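Local coordinates for nucleoporin NUP82 (Saccharomyces cerevisiae, PDB 3PBP), which builds the nuclear pore complex as a structural nucleoporin, taking part in mRNA and protein transport, and binds NUP116 through a region within this N-terminal domain, at residues A[367-372]-A[381-386]; A[387-392]-A[408-413]. The protein carries 1 engineered substitution. One frame throughout, in Å; residues are numbered along the deposited sequence.

Interaction 1 of 2, residues A[367-372]-A[381-386]; sequences PEQLGK and IQQVNF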
loop_
_atom_site.group_PDB
_atom_site.type_symbol
_atom_site.label_atom_id
_atom_site.label_comp_id
_atom_site.label_asym_id
_atom_site.label_seq_id
_atom_site.Cartn_x
_atom_site.Cartn_y
_atom_site.Cartn_z
ATOM N N PRO A 367 6.268 12.551 -13.200
ATOM C CA PRO A 367 7.260 11.631 -13.773
ATOM C C PRO A 367 8.411 12.330 -14.487
ATOM O O PRO A 367 9.554 11.886 -14.427
ATOM C CB PRO A 367 6.422 10.787 -14.726
ATOM C CG PRO A 367 5.126 10.663 -13.978
ATOM C CD PRO A 367 4.895 12.082 -13.475
ATOM N N GLU A 368 8.102 13.430 -15.157
ATOM C CA GLU A 368 9.107 14.184 -15.894
ATOM C C GLU A 368 10.187 14.885 -15.055
ATOM O O GLU A 368 11.188 15.354 -15.609
ATOM C CB GLU A 368 8.429 15.232 -16.778
ATOM C CG GLU A 368 7.520 14.690 -17.879
ATOM C CD GLU A 368 6.253 14.051 -17.346
ATOM O OE1 GLU A 368 5.688 14.573 -16.364
ATOM O OE2 GLU A 368 5.811 13.034 -17.921
ATOM N N GLN A 369 10.001 14.968 -13.737
ATOM C CA GLN A 369 10.987 15.645 -12.895
ATOM C C GLN A 369 11.497 14.809 -11.739
ATOM O O GLN A 369 10.774 14.588 -10.775
ATOM C CB GLN A 369 10.400 16.932 -12.333
ATOM C CG GLN A 369 9.826 17.860 -13.380
ATOM C CD GLN A 369 9.995 19.313 -12.997
ATOM O OE1 GLN A 369 10.907 19.994 -13.483
ATOM N NE2 GLN A 369 9.127 19.797 -12.101
ATOM N N LEU A 370 12.747 14.365 -11.830
ATOM C CA LEU A 370 13.352 13.549 -10.785
ATOM C C LEU A 370 13.575 14.341 -9.506
ATOM O O LEU A 370 13.672 15.564 -9.530
ATOM C CB LEU A 370 14.700 13.000 -11.250
ATOM C CG LEU A 370 14.758 12.129 -12.505
ATOM C CD1 LEU A 370 16.126 11.502 -12.571
ATOM C CD2 LEU A 370 13.699 11.031 -12.468
ATOM N N GLY A 371 13.658 13.628 -8.390
ATOM C CA GLY A 371 13.903 14.255 -7.102
ATOM C C GLY A 371 13.115 15.488 -6.709
ATOM O O GLY A 371 13.586 16.268 -5.880
ATOM N N LYS A 372 11.936 15.676 -7.289
ATOM C CA LYS A 372 11.105 16.828 -6.954
ATOM C C LYS A 372 9.726 16.357 -6.538
ATOM O O LYS A 372 9.141 15.472 -7.157
ATOM C CB LYS A 372 10.969 17.782 -8.139
ATOM C CG LYS A 372 12.268 18.443 -8.578
ATOM C CD LYS A 372 12.019 19.422 -9.720
ATOM C CE LYS A 372 13.316 19.969 -10.295
ATOM N NZ LYS A 372 13.023 20.915 -11.410
ATOM N N ILE A 381 1.284 25.670 -2.820
ATOM C CA ILE A 381 1.714 24.483 -3.523
ATOM C C ILE A 381 3.196 24.735 -3.438
ATOM O O ILE A 381 3.706 25.659 -4.068
ATOM C CB ILE A 381 1.317 24.457 -5.010
ATOM C CG1 ILE A 381 -0.197 24.399 -5.157
ATOM C CG2 ILE A 381 1.925 23.233 -5.681
ATOM C CD1 ILE A 381 -0.643 24.389 -6.601
ATOM N N GLN A 382 3.878 23.962 -2.610
ATOM C CA GLN A 382 5.312 24.118 -2.465
ATOM C C GLN A 382 5.971 22.982 -3.223
ATOM O O GLN A 382 5.329 21.978 -3.546
ATOM C CB GLN A 382 5.709 24.066 -0.987
ATOM C CG GLN A 382 5.412 25.337 -0.213
ATOM C CD GLN A 382 5.688 25.191 1.266
ATOM O OE1 GLN A 382 4.885 24.628 2.003
ATOM N NE2 GLN A 382 6.837 25.686 1.706
ATOM N N GLN A 383 7.246 23.152 -3.532
ATOM C CA GLN A 383 7.981 22.116 -4.227
ATOM C C GLN A 383 9.262 21.809 -3.479
ATOM O O GLN A 383 10.151 22.652 -3.374
ATOM C CB GLN A 383 8.337 22.528 -5.652
ATOM C CG GLN A 383 9.004 21.390 -6.415
ATOM C CD GLN A 383 9.806 21.853 -7.606
ATOM O OE1 GLN A 383 9.407 21.662 -8.763
ATOM N NE2 GLN A 383 10.952 22.466 -7.334
ATOM N N VAL A 384 9.339 20.600 -2.943
ATOM C CA VAL A 384 10.518 20.162 -2.231
ATOM C C VAL A 384 11.448 19.616 -3.307
ATOM O O VAL A 384 11.063 18.746 -4.083
ATOM C CB VAL A 384 10.163 19.060 -1.230
ATOM C CG1 VAL A 384 11.386 18.653 -0.449
ATOM C CG2 VAL A 384 9.084 19.550 -0.303
ATOM N N ASN A 385 12.663 20.143 -3.375
ATOM C CA ASN A 385 13.615 19.689 -4.374
ATOM C C ASN A 385 14.833 19.090 -3.699
ATOM O O ASN A 385 15.661 19.819 -3.162
ATOM C CB ASN A 385 14.041 20.862 -5.255
ATOM C CG ASN A 385 14.989 20.447 -6.361
ATOM O OD1 ASN A 385 16.074 19.916 -6.106
ATOM N ND2 ASN A 385 14.584 20.689 -7.603
ATOM N N PHE A 386 14.957 17.767 -3.727
ATOM C CA PHE A 386 16.102 17.147 -3.088
ATOM C C PHE A 386 17.153 16.554 -4.010
ATOM O O PHE A 386 17.837 15.595 -3.650
ATOM C CB PHE A 386 15.656 16.110 -2.056
ATOM C CG PHE A 386 14.376 15.406 -2.390
ATOM C CD1 PHE A 386 14.374 14.271 -3.174
ATOM C CD2 PHE A 386 13.172 15.856 -1.868
ATOM C CE1 PHE A 386 13.194 13.587 -3.431
ATOM C CE2 PHE A 386 11.988 15.181 -2.122
ATOM C CZ PHE A 386 12.002 14.041 -2.905
#
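K372 and N385 face each other as an antiparallel, non-hydrogen-bonded pair with CA atoms 4.6 Å apart, and one residue further out F386 N donates to G371 O at 3.0 Å. Strands 372-376 and 380-385 are the two middle strands of a four-stranded blade of the beta-propeller domain, and this is the open end of their hairpin. The carbonyl of G371 serves twice: it accepts the amide of F386, and the phenyl ring of F386 turns a face to the same oxygen, which sits 3.4 Å above the ring plane, off toward the rim. G371 has a positive phi of 46°, which favours glycine at this bend before the strand.

K372 carries the side-chain part. Its CG stands beside the backbone N (chi1 -65°), and the extended chain beyond it lies alongside the side chain of N385, both pointing the same way, CG lying 3.4 Å from N385 ND2. Two residues before N385 on the strand, Q383 presents its amide to the lysine methylenes, with OE1 3.6 Å from K372 CD. At the far end NZ bonds Q369 OE1, coming from above the carbonyl plane rather than along a lone pair, a bond within 367-372 that ties the end of the lysine to the loop three residues earlier. With an alanine in place of K372 the ammonium would be gone, and Q369 OE1 would probably be left without that partner, with a gap beside the amides of Q383 and N385.

Elsewhere N385 OD1 accepts from M387 N, where the next helix begins, and G371 makes a backbone bond to L306. The amides of Q369 and Q383 approach with planes 59° apart, but Q369 NE2 stays 3.8 Å from Q383 OE1.

Interaction 2 of 2, residues A[387-392]-A[408-413]; sequences MSWAST and LKFESK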
loop_
_atom_site.group_PDB
_atom_site.type_symbol
_atom_site.label_atom_id
_atom_site.label_comp_id
_atom_site.label_asym_id
_atom_site.label_seq_id
_atom_site.Cartn_x
_atom_site.Cartn_y
_atom_site.Cartn_z
HETATM N N MSE A 387 17.301 17.146 -5.190
HETATM C CA MSE A 387 18.301 16.687 -6.148
HETATM C C MSE A 387 19.687 17.193 -5.756
HETATM O O MSE A 387 20.692 16.805 -6.355
HETATM C CB MSE A 387 17.954 17.160 -7.562
HETATM C CG MSE A 387 16.928 16.283 -8.260
HETATM SE SE MSE A 387 17.502 14.407 -8.394
HETATM C CE MSE A 387 18.508 14.496 -10.056
ATOM N N SER A 388 19.720 18.068 -4.750
ATOM C CA SER A 388 20.961 18.642 -4.233
ATOM C C SER A 388 21.805 17.475 -3.764
ATOM O O SER A 388 22.979 17.357 -4.117
ATOM C CB SER A 388 20.671 19.562 -3.040
ATOM O OG SER A 388 19.465 20.294 -3.229
ATOM N N TRP A 389 21.185 16.602 -2.973
ATOM C CA TRP A 389 21.862 15.430 -2.437
ATOM C C TRP A 389 21.518 14.132 -3.148
ATOM O O TRP A 389 22.363 13.248 -3.274
ATOM C CB TRP A 389 21.558 15.275 -0.943
ATOM C CG TRP A 389 20.107 15.372 -0.578
ATOM C CD1 TRP A 389 19.436 16.491 -0.189
ATOM C CD2 TRP A 389 19.165 14.289 -0.491
ATOM N NE1 TRP A 389 18.137 16.178 0.145
ATOM C CE2 TRP A 389 17.945 14.833 -0.033
ATOM C CE3 TRP A 389 19.234 12.911 -0.756
ATOM C CZ2 TRP A 389 16.803 14.046 0.170
ATOM C CZ3 TRP A 389 18.098 12.133 -0.553
ATOM C CH2 TRP A 389 16.902 12.704 -0.096
ATOM N N ALA A 390 20.280 14.022 -3.616
ATOM C CA ALA A 390 19.829 12.809 -4.293
ATOM C C ALA A 390 20.678 12.417 -5.491
ATOM O O ALA A 390 20.924 11.237 -5.716
ATOM C CB ALA A 390 18.387 12.959 -4.717
ATOM N N SER A 391 21.124 13.408 -6.258
ATOM C CA SER A 391 21.937 13.151 -7.439
ATOM C C SER A 391 23.261 12.497 -7.070
ATOM O O SER A 391 23.765 11.642 -7.793
ATOM C CB SER A 391 22.185 14.452 -8.200
ATOM O OG SER A 391 22.760 15.428 -7.357
ATOM N N THR A 392 23.820 12.899 -5.937
ATOM C CA THR A 392 25.080 12.341 -5.466
ATOM C C THR A 392 24.836 10.951 -4.897
ATOM O O THR A 392 25.654 10.038 -5.067
ATOM C CB THR A 392 25.678 13.199 -4.356
ATOM O OG1 THR A 392 25.805 14.548 -4.818
ATOM C CG2 THR A 392 27.034 12.663 -3.949
ATOM N N LEU A 408 28.291 16.063 2.541
ATOM C CA LEU A 408 27.004 16.443 1.959
ATOM C C LEU A 408 25.958 16.789 3.002
ATOM O O LEU A 408 25.743 16.041 3.952
ATOM C CB LEU A 408 26.435 15.324 1.083
ATOM C CG LEU A 408 27.123 14.969 -0.231
ATOM C CD1 LEU A 408 26.155 14.130 -1.060
ATOM C CD2 LEU A 408 27.515 16.232 -0.992
ATOM N N LYS A 409 25.318 17.935 2.829
ATOM C CA LYS A 409 24.270 18.326 3.745
ATOM C C LYS A 409 22.979 17.925 3.071
ATOM O O LYS A 409 22.665 18.369 1.962
ATOM C CB LYS A 409 24.309 19.830 4.024
ATOM C CG LYS A 409 25.483 20.223 4.911
ATOM C CD LYS A 409 25.078 21.193 6.007
ATOM C CE LYS A 409 26.174 21.294 7.061
ATOM N NZ LYS A 409 25.827 22.240 8.165
ATOM N N PHE A 410 22.242 17.051 3.740
ATOM C CA PHE A 410 20.991 16.556 3.212
ATOM C C PHE A 410 19.839 17.492 3.528
ATOM O O PHE A 410 18.979 17.198 4.351
ATOM C CB PHE A 410 20.752 15.144 3.748
ATOM C CG PHE A 410 21.838 14.180 3.358
ATOM C CD1 PHE A 410 21.974 13.773 2.038
ATOM C CD2 PHE A 410 22.770 13.743 4.286
ATOM C CE1 PHE A 410 23.020 12.951 1.644
ATOM C CE2 PHE A 410 23.820 12.921 3.904
ATOM C CZ PHE A 410 23.945 12.525 2.578
ATOM N N GLU A 411 19.853 18.639 2.858
ATOM C CA GLU A 411 18.821 19.655 3.003
ATOM C C GLU A 411 18.183 19.846 1.636
ATOM O O GLU A 411 18.878 20.029 0.639
ATOM C CB GLU A 411 19.431 20.974 3.465
ATOM C CG GLU A 411 20.156 20.877 4.796
ATOM C CD GLU A 411 20.749 22.205 5.250
ATOM O OE1 GLU A 411 21.733 22.674 4.624
ATOM O OE2 GLU A 411 20.221 22.777 6.236
ATOM N N SER A 412 16.861 19.791 1.587
ATOM C CA SER A 412 16.155 19.949 0.328
ATOM C C SER A 412 15.772 21.402 0.129
ATOM O O SER A 412 15.483 22.108 1.090
ATOM C CB SER A 412 14.896 19.078 0.314
ATOM O OG SER A 412 15.225 17.712 0.477
ATOM N N LYS A 413 15.780 21.846 -1.124
ATOM C CA LYS A 413 15.410 23.215 -1.455
ATOM C C LYS A 413 13.894 23.312 -1.479
ATOM O O LYS A 413 13.233 22.681 -2.302
ATOM C CB LYS A 413 15.957 23.602 -2.826
ATOM C CG LYS A 413 17.455 23.436 -2.973
ATOM C CD LYS A 413 17.865 23.490 -4.436
ATOM C CE LYS A 413 19.302 23.026 -4.628
ATOM N NZ LYS A 413 19.610 22.812 -6.072
#
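F410 meets the indole of W389 in two ways at once: its CA sits over a face of the five-membered ring, 4.2 Å from the centroid in a CH-pi contact, and its phenyl ring directs an edge at that same five-membered ring. The aromatic pair is an offset edge-to-face stack, centroids 5.5 Å apart and planes at 81°. F410 is the centre of an inverse gamma turn, in the loop that leads from helix 387-399 into strand 413-419, the last strand of this propeller blade; the helix lies in the connection between two neighbouring strands of the blade.

W389 holds its CG between the backbone N and the carbonyl carbon (chi1 49°), which swings the indole off the first turn of the helix and across to the loop. There its edge takes up the polar backbone and side chain that follow F410. E411 O lies in the ring plane, 3.7 Å from W389 CD1, and W389 NE1 gives a weak hydrogen bond to S412 OG. That hydroxyl has a stronger partner in E352, on strand 347-355 of the adjacent sheet. I351 and L326 pack on the indole as well, and the F386 ring meets it with planes only about 25° apart.

Farther along the helix, T392 and L408 reach toward each other tip to tip, T392 CG2 to L408 CD1 at 3.4 Å. At the start of the helix, K413, which is exposed, runs its extended aliphatic chain past the hydroxyl of S388. F410 also packs against an aromatic side chain of another protein in the assembly, on the domain surface. Within the helix, S391 OG turns back to bond M387 O at 2.7 Å.

Overall arrangement
Interaction 1 is the buried one, interaction 2 a surface contact; their centres lie about 12 Å apart. They hold different but consecutive elements: strand 380-385 leads through F386, at the N-cap, into helix 387-399, and segment 408-413 returns the chain to the outermost strand of the same blade. The two touch directly: N385 N is 2.8 Å from K413 O, a probable hydrogen bond, and V384 packs on S412. Chemistry follows place. Between middle strands, interaction 1 rests on strand pairing and a lysine held among amides; interaction 2 seats a helix on a loop mainly by aromatic packing, with a weak indole bond, and reaches another protein.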